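Local coordinates for protein nicking enzyme (Staphylococcus aureus, PDB 4HT4) that probably nicks one strand of a resistance plasmid at its transfer origin as a DNA relaxase, starting conjugative transfer, with this chain being its N-terminal relaxase domain, at residues Y3-K8 with E167-W172; K21-S26 with K39-K44; Y48-L53 with L102-A107; V117-H122 with A131-T136. The protein carries 1 engineered substitution. All blocks are in the same frame, centred on the assembly; numbering follows the deposited sequence.

Interaction 1 (Y3-K8 with E167-W172); sequences YHFQNK and EWRKRW. With nucleotides of chain B.
Y3, just before edge strand 5-11, and F5 on it pack against R169 of helix 162-182, beside the bound DNA. One hydrogen bond joins the segments: Y3 OH gives its proton to R169 O at 2.7 Å. The ring of Y3 reaches this carbonyl because CG is anti to the backbone N (chi1 -172°).

Apolar contacts run alongside, toward W172 and W168. Y3 CE1 meets W172 CD1 at 3.5 Å, with the two rings oblique. F5 CD2 lies 3.6 Å from R169 CG, and F5 CZ packs on W168 CB.

The R169 guanidinium lies between protein and nucleotide. Y3 OH is over one face, the sugar of DA21 of chain B is on the opposite face, and F5 O is at the edge. R169 NH2 is hydrogen-bonded to A191 O.

The strand backbone pairs with the base. N7 N donates to DA21 N1 of chain B at 2.9 Å, and DA21 N6 of chain B donates to N7 O at 2.8 Å. The ring of H4 has DT24 of chain B over one face.

This donor and acceptor pair fits the N1 and N6 edge of adenine, consistent with base recognition by the strand backbone.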
# COMPACT_ATOMS: atom_id res chain seq x y z
N TYR A 3 -2.70 8.42 -16.18
CA TYR A 3 -3.34 8.18 -14.90
C TYR A 3 -3.78 6.74 -14.74
O TYR A 3 -4.45 6.18 -15.61
CB TYR A 3 -4.54 9.11 -14.71
CG TYR A 3 -5.14 9.06 -13.32
CD1 TYR A 3 -4.68 9.91 -12.32
CD2 TYR A 3 -6.16 8.18 -13.01
CE1 TYR A 3 -5.22 9.88 -11.05
CE2 TYR A 3 -6.71 8.14 -11.74
CZ TYR A 3 -6.24 8.99 -10.76
OH TYR A 3 -6.78 8.95 -9.50
N HIS A 4 -3.42 6.14 -13.61
CA HIS A 4 -3.91 4.82 -13.26
C HIS A 4 -3.96 4.65 -11.75
O HIS A 4 -2.94 4.74 -11.06
CB HIS A 4 -3.05 3.72 -13.87
CG HIS A 4 -3.45 2.34 -13.45
ND1 HIS A 4 -4.68 1.80 -13.75
CD2 HIS A 4 -2.79 1.39 -12.75
CE1 HIS A 4 -4.77 0.58 -13.26
NE2 HIS A 4 -3.63 0.31 -12.64
N PHE A 5 -5.16 4.41 -11.23
CA PHE A 5 -5.35 4.21 -9.80
C PHE A 5 -6.26 3.01 -9.56
O PHE A 5 -7.41 3.01 -9.98
CB PHE A 5 -5.95 5.47 -9.17
CG PHE A 5 -6.16 5.36 -7.68
CD1 PHE A 5 -5.15 5.71 -6.80
CD2 PHE A 5 -7.36 4.92 -7.16
CE1 PHE A 5 -5.34 5.62 -5.44
CE2 PHE A 5 -7.55 4.83 -5.80
CZ PHE A 5 -6.54 5.18 -4.94
N GLN A 6 -5.74 2.00 -8.88
CA GLN A 6 -6.53 0.82 -8.57
C GLN A 6 -6.63 0.59 -7.07
O GLN A 6 -5.63 0.64 -6.35
CB GLN A 6 -5.96 -0.42 -9.26
CG GLN A 6 -6.81 -1.67 -9.06
CD GLN A 6 -6.35 -2.83 -9.91
OE1 GLN A 6 -5.27 -2.80 -10.49
NE2 GLN A 6 -7.17 -3.87 -9.98
N ASN A 7 -7.85 0.34 -6.60
CA ASN A 7 -8.10 0.09 -5.19
C ASN A 7 -8.76 -1.28 -5.02
O ASN A 7 -9.88 -1.50 -5.50
CB ASN A 7 -9.00 1.18 -4.62
CG ASN A 7 -9.11 1.12 -3.11
OD1 ASN A 7 -8.24 0.57 -2.44
ND2 ASN A 7 -10.18 1.69 -2.58
N LYS A 8 -8.07 -2.19 -4.35
CA LYS A 8 -8.57 -3.56 -4.21
C LYS A 8 -8.30 -4.15 -2.83
O LYS A 8 -7.40 -3.71 -2.12
CB LYS A 8 -7.97 -4.46 -5.30
N GLU A 167 -11.83 10.50 -2.90
CA GLU A 167 -10.89 11.46 -2.36
C GLU A 167 -9.46 11.06 -2.69
O GLU A 167 -8.64 11.89 -3.09
CB GLU A 167 -11.05 11.59 -0.84
CG GLU A 167 -9.96 12.41 -0.17
CD GLU A 167 -10.14 12.48 1.34
OE1 GLU A 167 -11.24 12.14 1.82
OE2 GLU A 167 -9.18 12.86 2.03
N TRP A 168 -9.17 9.77 -2.53
CA TRP A 168 -7.83 9.25 -2.79
C TRP A 168 -7.47 9.35 -4.27
O TRP A 168 -6.31 9.59 -4.61
CB TRP A 168 -7.73 7.79 -2.32
CG TRP A 168 -7.51 7.66 -0.85
CD1 TRP A 168 -7.06 8.62 0.01
CD2 TRP A 168 -7.74 6.48 -0.05
NE1 TRP A 168 -6.99 8.12 1.28
CE2 TRP A 168 -7.39 6.81 1.27
CE3 TRP A 168 -8.19 5.19 -0.34
CZ2 TRP A 168 -7.50 5.89 2.31
CZ3 TRP A 168 -8.29 4.29 0.70
CH2 TRP A 168 -7.94 4.64 2.01
N ARG A 169 -8.46 9.17 -5.13
CA ARG A 169 -8.26 9.29 -6.57
C ARG A 169 -7.86 10.71 -6.94
O ARG A 169 -6.93 10.93 -7.72
CB ARG A 169 -9.52 8.89 -7.33
CG ARG A 169 -9.89 7.42 -7.21
CD ARG A 169 -11.05 7.09 -8.13
NE ARG A 169 -10.80 7.57 -9.48
CZ ARG A 169 -10.19 6.85 -10.43
NH1 ARG A 169 -9.77 5.62 -10.17
NH2 ARG A 169 -10.00 7.37 -11.63
N LYS A 170 -8.57 11.69 -6.37
CA LYS A 170 -8.29 13.09 -6.64
C LYS A 170 -6.98 13.52 -5.99
O LYS A 170 -6.29 14.40 -6.50
CB LYS A 170 -9.44 13.97 -6.15
N ARG A 171 -6.65 12.90 -4.86
CA ARG A 171 -5.41 13.21 -4.16
C ARG A 171 -4.20 12.77 -4.97
O ARG A 171 -3.20 13.49 -5.05
CB ARG A 171 -5.39 12.54 -2.79
CG ARG A 171 -4.14 12.85 -1.98
CD ARG A 171 -4.07 12.01 -0.72
NE ARG A 171 -5.23 12.22 0.14
CZ ARG A 171 -5.40 11.62 1.31
NH1 ARG A 171 -4.49 10.77 1.76
NH2 ARG A 171 -6.48 11.87 2.03
N TRP A 172 -4.30 11.60 -5.58
CA TRP A 172 -3.21 11.07 -6.40
C TRP A 172 -3.01 11.91 -7.65
O TRP A 172 -1.89 12.05 -8.15
CB TRP A 172 -3.47 9.61 -6.77
CG TRP A 172 -2.48 9.07 -7.76
CD1 TRP A 172 -2.76 8.51 -8.97
CD2 TRP A 172 -1.05 9.04 -7.62
NE1 TRP A 172 -1.60 8.13 -9.60
CE2 TRP A 172 -0.53 8.45 -8.79
CE3 TRP A 172 -0.16 9.46 -6.63
CZ2 TRP A 172 0.83 8.26 -9.00
CZ3 TRP A 172 1.19 9.27 -6.83
CH2 TRP A 172 1.68 8.68 -8.01
P DA B 21 -18.14 3.89 -8.17
OP1 DA B 21 -19.51 4.44 -8.01
OP2 DA B 21 -17.87 2.91 -9.24
O5' DA B 21 -17.13 5.12 -8.35
C5' DA B 21 -15.73 4.90 -8.23
C4' DA B 21 -14.92 5.76 -9.18
O4' DA B 21 -13.57 5.23 -9.22
C3' DA B 21 -15.34 5.71 -10.64
O3' DA B 21 -14.73 6.80 -11.33
C2' DA B 21 -14.77 4.37 -11.08
C1' DA B 21 -13.51 4.23 -10.23
N9 DA B 21 -13.38 2.92 -9.59
C8 DA B 21 -14.37 2.01 -9.39
N7 DA B 21 -13.96 0.91 -8.80
C5 DA B 21 -12.60 1.13 -8.60
C6 DA B 21 -11.58 0.34 -8.02
N6 DA B 21 -11.79 -0.87 -7.51
N1 DA B 21 -10.34 0.86 -7.98
C2 DA B 21 -10.13 2.08 -8.50
N3 DA B 21 -11.01 2.91 -9.06
C4 DA B 21 -12.23 2.36 -9.08
P DT B 24 -7.72 0.75 -21.74
OP1 DT B 24 -8.67 1.59 -22.51
OP2 DT B 24 -7.64 -0.70 -22.01
O5' DT B 24 -6.25 1.35 -21.90
C5' DT B 24 -5.98 2.68 -21.49
C4' DT B 24 -4.52 2.81 -21.08
O4' DT B 24 -4.39 2.44 -19.69
C3' DT B 24 -3.57 1.92 -21.87
O3' DT B 24 -2.51 2.71 -22.40
C2' DT B 24 -3.08 0.89 -20.86
C1' DT B 24 -3.23 1.64 -19.54
N1 DT B 24 -3.43 0.76 -18.36
C2 DT B 24 -2.36 0.52 -17.52
O2 DT B 24 -1.25 0.98 -17.70
N3 DT B 24 -2.64 -0.30 -16.46
C4 DT B 24 -3.85 -0.89 -16.16
O4 DT B 24 -4.00 -1.61 -15.18
C5 DT B 24 -4.92 -0.59 -17.07
C7 DT B 24 -6.28 -1.17 -16.84
C6 DT B 24 -4.67 0.21 -18.11
P DT B 20 -15.94 -2.40 -6.43
OP1 DT B 20 -16.73 -3.20 -7.38
OP2 DT B 20 -14.46 -2.51 -6.41
O5' DT B 20 -16.30 -0.86 -6.63
C5' DT B 20 -17.66 -0.45 -6.59
C4' DT B 20 -17.76 0.94 -5.99
O4' DT B 20 -17.22 0.89 -4.65
C3' DT B 20 -16.99 2.01 -6.74
O3' DT B 20 -17.72 3.23 -6.76
C2' DT B 20 -15.71 2.16 -5.91
C1' DT B 20 -16.24 1.90 -4.51
N1 DT B 20 -15.21 1.40 -3.56
C2 DT B 20 -15.13 1.96 -2.31
O2 DT B 20 -15.87 2.85 -1.93
N3 DT B 20 -14.14 1.45 -1.51
C4 DT B 20 -13.25 0.45 -1.84
O4 DT B 20 -12.40 0.04 -1.05
C5 DT B 20 -13.39 -0.10 -3.16
C7 DT B 20 -12.47 -1.19 -3.63
C6 DT B 20 -14.35 0.40 -3.95

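Interaction 2 (K21-S26 with K39-K44); sequences KSAFNS and KDYSNK. Engineered in segment 21-26: F24 (natural residue Tyr).
F24 and Y41 form an offset edge-to-face pair where helix 18-26 meets the end of the two-stranded antiparallel sheet 29-32/37-40. F24 is an engineered residue, tyrosine in the natural sequence. Its ring edge points at the face of Y41, with ring centroids 5.5 Å apart and planes at 83°.

The first torsions differ. F24 has CG anti to the backbone N (chi1 -179°), which carries its ring out beside Y41. Y41 has CG anti to its carbonyl carbon (chi1 -66°), and this turns the ring back over the helix. F24 CB then sits over the Y41 face, 4.2 Å from the ring centroid, as a CH-pi contact.

A23 CB meets the edge of the same ring, 3.6 Å from Y41 CD2, and also touches K39 O.

Y41 to K44 is a type I beta turn, closed by K44 N to Y41 O. D40 OD1 braces it by accepting from S42 OG on its syn side. The turn brings K44 round to F24. The side chain of F24 is about 6 Å from the bound nickel. K44 bends at its second torsion and lays CE 3.7 Å from F24 CE1.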
# COMPACT_ATOMS: atom_id res chain seq x y z
N LYS A 21 1.81 -11.64 -0.70
CA LYS A 21 1.81 -10.37 -1.43
C LYS A 21 3.01 -9.50 -1.07
O LYS A 21 3.64 -8.90 -1.94
CB LYS A 21 0.51 -9.61 -1.19
CG LYS A 21 -0.58 -9.91 -2.20
CD LYS A 21 -0.18 -9.42 -3.59
CE LYS A 21 -1.18 -9.87 -4.64
NZ LYS A 21 -2.56 -9.45 -4.29
N SER A 22 3.31 -9.41 0.23
CA SER A 22 4.43 -8.60 0.69
C SER A 22 5.76 -9.14 0.18
O SER A 22 6.69 -8.38 -0.08
CB SER A 22 4.45 -8.54 2.22
OG SER A 22 4.56 -9.83 2.78
N ALA A 23 5.83 -10.46 0.02
CA ALA A 23 7.04 -11.10 -0.50
C ALA A 23 7.12 -10.96 -2.01
O ALA A 23 8.19 -10.73 -2.57
CB ALA A 23 7.06 -12.57 -0.10
N PHE A 24 5.97 -11.09 -2.67
CA PHE A 24 5.91 -10.99 -4.13
C PHE A 24 6.23 -9.58 -4.60
O PHE A 24 6.87 -9.39 -5.63
CB PHE A 24 4.52 -11.41 -4.62
CG PHE A 24 4.37 -11.37 -6.12
CD1 PHE A 24 4.80 -12.42 -6.90
CD2 PHE A 24 3.78 -10.27 -6.73
CE1 PHE A 24 4.66 -12.38 -8.28
CE2 PHE A 24 3.64 -10.23 -8.11
CZ PHE A 24 4.07 -11.29 -8.88
N ASN A 25 5.78 -8.59 -3.84
CA ASN A 25 5.96 -7.19 -4.22
C ASN A 25 7.33 -6.64 -3.84
O ASN A 25 7.89 -5.81 -4.55
CB ASN A 25 4.85 -6.32 -3.62
CG ASN A 25 3.49 -6.65 -4.19
OD1 ASN A 25 3.32 -7.61 -4.94
ND2 ASN A 25 2.49 -5.85 -3.82
N SER A 26 7.87 -7.11 -2.72
CA SER A 26 9.15 -6.62 -2.23
C SER A 26 10.31 -7.49 -2.70
O SER A 26 11.47 -7.18 -2.43
CB SER A 26 9.16 -6.55 -0.70
OG SER A 26 8.91 -7.83 -0.13
N LYS A 39 7.38 -17.90 2.21
CA LYS A 39 6.99 -17.19 1.01
C LYS A 39 8.23 -16.58 0.37
O LYS A 39 8.61 -15.45 0.69
CB LYS A 39 5.98 -16.10 1.34
CG LYS A 39 4.83 -16.58 2.22
CD LYS A 39 4.04 -17.68 1.54
CE LYS A 39 2.93 -18.19 2.44
NZ LYS A 39 2.14 -19.28 1.80
N ASP A 40 8.86 -17.33 -0.53
CA ASP A 40 10.10 -16.89 -1.15
C ASP A 40 9.90 -16.41 -2.58
O ASP A 40 9.80 -17.21 -3.51
CB ASP A 40 11.14 -18.02 -1.11
CG ASP A 40 12.51 -17.56 -1.56
OD1 ASP A 40 12.79 -16.34 -1.49
OD2 ASP A 40 13.32 -18.42 -1.98
N TYR A 41 9.83 -15.09 -2.75
CA TYR A 41 9.73 -14.49 -4.07
C TYR A 41 10.93 -13.59 -4.32
O TYR A 41 10.82 -12.58 -5.01
CB TYR A 41 8.44 -13.68 -4.21
CG TYR A 41 7.18 -14.52 -4.15
CD1 TYR A 41 6.65 -15.08 -5.31
CD2 TYR A 41 6.52 -14.74 -2.95
CE1 TYR A 41 5.50 -15.84 -5.26
CE2 TYR A 41 5.37 -15.50 -2.90
CZ TYR A 41 4.86 -16.05 -4.06
OH TYR A 41 3.71 -16.80 -4.01
N SER A 42 12.08 -13.97 -3.77
CA SER A 42 13.29 -13.17 -3.89
C SER A 42 13.86 -13.18 -5.31
O SER A 42 14.76 -12.41 -5.63
CB SER A 42 14.35 -13.67 -2.90
OG SER A 42 14.61 -15.05 -3.07
N ASN A 43 13.31 -14.05 -6.16
CA ASN A 43 13.72 -14.11 -7.56
C ASN A 43 12.89 -13.19 -8.44
O ASN A 43 12.95 -13.26 -9.67
CB ASN A 43 13.66 -15.55 -8.08
CG ASN A 43 12.28 -16.17 -7.93
OD1 ASN A 43 11.58 -15.91 -6.95
ND2 ASN A 43 11.89 -16.99 -8.90
N LYS A 44 12.11 -12.32 -7.80
CA LYS A 44 11.29 -11.35 -8.52
C LYS A 44 12.00 -10.01 -8.58
O LYS A 44 13.11 -9.87 -8.07
CB LYS A 44 9.92 -11.20 -7.85
CG LYS A 44 9.07 -12.45 -7.87
CD LYS A 44 8.71 -12.84 -9.30
CE LYS A 44 7.79 -14.05 -9.32
NZ LYS A 44 7.39 -14.42 -10.71

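Interaction 3 (Y48-L53 with L102-A107); sequences YSEILL and LAKEFA
K104 and A107, one turn apart on helix 96-108, face strand 48-52 at the edge of the central sheet. The two segments run nearly parallel, with axes 10.1 Å apart at closest and 21° between their directions.

K104 comes first. Its CG is anti to the backbone N (chi1 178°), and the chain bends at the third torsion. This lays CE against a hydrogen-bonded pair of oxygens on the strand: K104 CE is 3.4 Å from E50 OE1 and 3.5 Å from Y48 OH. The side chains of E50 and K104 cross at about a right angle. K104 NZ stays 4.2 Å from E50 OE1, beyond a salt bridge, so any attraction is probably long-range. Y48 OH donates to E50 OE1 at 2.9 Å, from above the carboxylate plane. That bond ties the two strand side chains together where the lysine methylene CE meets them.

One turn on from K104, A107 CB packs on L52 CD1 at 3.7 Å, and L52 CD2 lies near the aliphatic part of K104.

The arrangement is a helix packed on an antiparallel sheet, consistent with the relaxase fold of the MobA/MobL family.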
# COMPACT_ATOMS: atom_id res chain seq x y z
N TYR A 48 12.48 -0.52 -5.27
CA TYR A 48 12.41 0.23 -4.02
C TYR A 48 11.37 -0.35 -3.07
O TYR A 48 10.25 -0.67 -3.48
CB TYR A 48 12.10 1.71 -4.29
CG TYR A 48 12.20 2.59 -3.07
CD1 TYR A 48 13.42 3.11 -2.66
CD2 TYR A 48 11.08 2.90 -2.32
CE1 TYR A 48 13.52 3.92 -1.54
CE2 TYR A 48 11.16 3.71 -1.20
CZ TYR A 48 12.39 4.21 -0.82
OH TYR A 48 12.48 5.02 0.30
N SER A 49 11.74 -0.49 -1.80
CA SER A 49 10.83 -1.00 -0.78
C SER A 49 10.95 -0.21 0.51
O SER A 49 12.05 0.13 0.94
CB SER A 49 11.11 -2.48 -0.51
OG SER A 49 10.78 -3.27 -1.63
N GLU A 50 9.81 0.09 1.12
CA GLU A 50 9.78 0.82 2.38
C GLU A 50 8.45 0.61 3.10
O GLU A 50 7.41 0.49 2.46
CB GLU A 50 10.01 2.31 2.13
CG GLU A 50 10.13 3.14 3.41
CD GLU A 50 10.17 4.62 3.13
OE1 GLU A 50 10.07 5.01 1.95
OE2 GLU A 50 10.29 5.41 4.10
N ILE A 51 8.51 0.57 4.42
CA ILE A 51 7.30 0.51 5.24
C ILE A 51 7.12 1.82 6.00
O ILE A 51 7.98 2.22 6.78
CB ILE A 51 7.33 -0.65 6.24
CG1 ILE A 51 7.36 -1.98 5.50
CG2 ILE A 51 6.12 -0.58 7.16
CD1 ILE A 51 7.27 -3.18 6.42
N LEU A 52 5.99 2.48 5.77
CA LEU A 52 5.73 3.77 6.38
C LEU A 52 4.69 3.65 7.50
O LEU A 52 3.64 3.04 7.32
CB LEU A 52 5.26 4.77 5.33
CG LEU A 52 6.07 4.73 4.03
CD1 LEU A 52 5.29 4.04 2.93
CD2 LEU A 52 6.49 6.12 3.61
N LEU A 53 5.01 4.22 8.65
CA LEU A 53 4.17 4.09 9.84
C LEU A 53 3.47 5.39 10.20
O LEU A 53 3.95 6.48 9.87
CB LEU A 53 5.02 3.63 11.03
CG LEU A 53 5.88 2.39 10.84
CD1 LEU A 53 6.54 2.02 12.16
CD2 LEU A 53 5.05 1.24 10.31
N LEU A 102 7.84 10.88 -5.28
CA LEU A 102 6.44 11.04 -5.64
C LEU A 102 5.58 9.97 -4.97
O LEU A 102 4.59 10.29 -4.32
CB LEU A 102 6.28 10.97 -7.16
CG LEU A 102 4.84 10.89 -7.68
CD1 LEU A 102 4.04 12.10 -7.24
CD2 LEU A 102 4.82 10.75 -9.19
N ALA A 103 5.97 8.71 -5.14
CA ALA A 103 5.24 7.60 -4.55
C ALA A 103 5.35 7.61 -3.03
O ALA A 103 4.43 7.18 -2.34
CB ALA A 103 5.74 6.28 -5.12
N LYS A 104 6.48 8.09 -2.52
CA LYS A 104 6.69 8.16 -1.08
C LYS A 104 5.74 9.16 -0.43
O LYS A 104 5.23 8.91 0.66
CB LYS A 104 8.14 8.53 -0.76
CG LYS A 104 8.42 8.65 0.73
CD LYS A 104 9.80 9.19 1.01
CE LYS A 104 10.87 8.11 0.93
NZ LYS A 104 12.19 8.61 1.41
N GLU A 105 5.50 10.28 -1.10
CA GLU A 105 4.66 11.33 -0.54
C GLU A 105 3.20 10.90 -0.43
O GLU A 105 2.55 11.12 0.59
CB GLU A 105 4.76 12.62 -1.36
CG GLU A 105 3.86 13.73 -0.84
CD GLU A 105 4.10 15.05 -1.53
OE1 GLU A 105 5.03 15.14 -2.35
OE2 GLU A 105 3.34 16.01 -1.26
N PHE A 106 2.68 10.29 -1.49
CA PHE A 106 1.29 9.84 -1.50
C PHE A 106 1.06 8.74 -0.48
O PHE A 106 -0.01 8.63 0.11
CB PHE A 106 0.89 9.36 -2.89
CG PHE A 106 -0.51 8.82 -2.97
CD1 PHE A 106 -1.59 9.68 -2.99
CD2 PHE A 106 -0.74 7.46 -3.00
CE1 PHE A 106 -2.88 9.20 -3.06
CE2 PHE A 106 -2.03 6.97 -3.07
CZ PHE A 106 -3.10 7.84 -3.09
N ALA A 107 2.08 7.91 -0.28
CA ALA A 107 2.01 6.83 0.70
C ALA A 107 1.95 7.39 2.12
O ALA A 107 1.27 6.83 2.98
CB ALA A 107 3.19 5.89 0.54

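Interaction 4 (V117-H122 with A131-T136); sequences VDLNIH and AHLLCT. With NI (nickel (II) ion), chain C.
V117-H122 and A131-T136 are neighbouring antiparallel strands of a beta hairpin, joined by four backbone hydrogen bonds, with directions 169° apart. D118 pairs with L134 and N120 with H132 as hydrogen-bonded pairs. The shortest bond is D118 N to L134 O, 2.7 Å and almost straight.

One face carries V117, L119, I121, A131, L133 and C135. Here L119 CD1 meets L133 CG at 3.8 Å, the two side chains lying side by side and pointing the same way. V117 CG1 touches L133 CD2 at the same distance. Helix 96-108 covers this face through A107, A103 and I100.

The other face carries D118, N120, H132 and L134. Helix 18-26 packs on it. D118 OD1 makes a salt bridge with R64, and OD2 a hydrogen bond with W68.

At the end of the hairpin H122 and H132 bind nickel, and H130 completes the three-histidine set seen in relaxases of the HUH type. Second-shell partners fix both rings: H132 ND1 is bonded to E85, and H122 NE2 to N25 O. The ring planes are tilted 54° from each other. H122 uses ND1 and H132 uses NE2, each 2.0 Å from the nickel, and two waters are also bound.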
# COMPACT_ATOMS: atom_id res chain seq x y z
N VAL A 117 1.71 1.38 5.65
CA VAL A 117 1.84 1.21 4.21
C VAL A 117 3.12 0.48 3.82
O VAL A 117 4.22 0.94 4.12
CB VAL A 117 1.80 2.57 3.48
CG1 VAL A 117 1.84 2.36 1.98
CG2 VAL A 117 0.55 3.34 3.89
N ASP A 118 2.96 -0.64 3.14
CA ASP A 118 4.10 -1.38 2.60
C ASP A 118 4.32 -0.96 1.15
O ASP A 118 3.71 -1.52 0.24
CB ASP A 118 3.84 -2.88 2.68
CG ASP A 118 5.12 -3.70 2.56
OD1 ASP A 118 6.10 -3.19 1.98
OD2 ASP A 118 5.13 -4.85 3.03
N LEU A 119 5.19 0.02 0.95
CA LEU A 119 5.42 0.58 -0.38
C LEU A 119 6.47 -0.21 -1.16
O LEU A 119 7.58 -0.43 -0.68
CB LEU A 119 5.85 2.04 -0.27
CG LEU A 119 6.22 2.72 -1.59
CD1 LEU A 119 5.01 2.83 -2.50
CD2 LEU A 119 6.83 4.09 -1.33
N ASN A 120 6.10 -0.62 -2.37
CA ASN A 120 7.02 -1.31 -3.26
C ASN A 120 6.88 -0.80 -4.69
O ASN A 120 5.79 -0.82 -5.26
CB ASN A 120 6.79 -2.82 -3.22
CG ASN A 120 6.85 -3.38 -1.82
OD1 ASN A 120 5.83 -3.66 -1.20
ND2 ASN A 120 8.07 -3.54 -1.30
N ILE A 121 7.98 -0.34 -5.26
CA ILE A 121 7.97 0.21 -6.61
C ILE A 121 8.51 -0.78 -7.64
O ILE A 121 9.62 -1.30 -7.50
CB ILE A 121 8.78 1.51 -6.69
CG1 ILE A 121 8.26 2.53 -5.68
CG2 ILE A 121 8.73 2.08 -8.10
CD1 ILE A 121 9.00 3.84 -5.70
N HIS A 122 7.71 -1.04 -8.67
CA HIS A 122 8.08 -1.98 -9.72
C HIS A 122 8.62 -1.30 -10.96
O HIS A 122 8.31 -0.14 -11.23
CB HIS A 122 6.88 -2.84 -10.11
CG HIS A 122 6.55 -3.91 -9.13
ND1 HIS A 122 5.47 -4.76 -9.29
CD2 HIS A 122 7.14 -4.28 -7.97
CE1 HIS A 122 5.43 -5.61 -8.28
NE2 HIS A 122 6.43 -5.33 -7.46
N ALA A 131 3.60 1.46 -8.69
CA ALA A 131 3.91 1.28 -7.28
C ALA A 131 2.78 0.58 -6.54
O ALA A 131 1.65 1.08 -6.51
CB ALA A 131 4.23 2.61 -6.64
N HIS A 132 3.09 -0.56 -5.93
CA HIS A 132 2.11 -1.29 -5.14
C HIS A 132 2.12 -0.78 -3.70
O HIS A 132 3.18 -0.55 -3.13
CB HIS A 132 2.43 -2.79 -5.15
CG HIS A 132 2.54 -3.37 -6.52
ND1 HIS A 132 1.58 -4.20 -7.06
CD2 HIS A 132 3.51 -3.26 -7.46
CE1 HIS A 132 1.94 -4.57 -8.27
NE2 HIS A 132 3.12 -4.02 -8.54
N LEU A 133 0.94 -0.62 -3.12
CA LEU A 133 0.83 -0.16 -1.74
C LEU A 133 -0.06 -1.07 -0.90
O LEU A 133 -1.29 -1.00 -0.99
CB LEU A 133 0.32 1.28 -1.68
CG LEU A 133 1.27 2.41 -2.08
CD1 LEU A 133 1.34 2.58 -3.59
CD2 LEU A 133 0.84 3.71 -1.41
N LEU A 134 0.56 -1.93 -0.10
CA LEU A 134 -0.17 -2.78 0.83
C LEU A 134 -0.48 -2.03 2.12
O LEU A 134 0.42 -1.64 2.85
CB LEU A 134 0.62 -4.05 1.14
CG LEU A 134 0.26 -5.30 0.35
CD1 LEU A 134 1.10 -6.48 0.80
CD2 LEU A 134 -1.22 -5.62 0.49
N CYS A 135 -1.77 -1.84 2.39
CA CYS A 135 -2.21 -1.07 3.54
C CYS A 135 -3.03 -1.92 4.51
O CYS A 135 -3.81 -2.77 4.09
CB CYS A 135 -3.03 0.13 3.08
SG CYS A 135 -2.20 1.17 1.85
N THR A 136 -2.84 -1.67 5.80
CA THR A 136 -3.60 -2.38 6.83
C THR A 136 -5.06 -1.94 6.82
O THR A 136 -5.38 -0.82 6.42
CB THR A 136 -3.00 -2.15 8.23
OG1 THR A 136 -2.97 -0.75 8.51
CG2 THR A 136 -1.59 -2.71 8.30
NI NI C . 3.69 -4.88 -10.23
O HOH W 1 2.30 -5.12 -11.59
O HOH W 2 3.78 -6.67 -9.42

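How the interactions relate
Interaction 4 lies near the centre of the chain, and interactions 2 and 3 touch it. Interactions 1, 3 and 4 share the five-stranded sheet, with strands 5-11 and 48-52 outermost. Interactions 3 and 4 have centres about 7 Å apart and join by E50 O and L119 N at 2.7 Å. Interaction 1 touches interaction 3 where W172 CE3 packs on F106 CG at 3.7 Å. Interactions 1 and 2 lie on opposite sides of the chain's centre, with centres about 24 Å apart. Segment 21-26 reaches the nickel site through N25 O, a probable hydrogen-bond partner of H122 NE2. The H4 side chain in interaction 1 is about 9 Å from the nickel, so DNA contacts and metal are close.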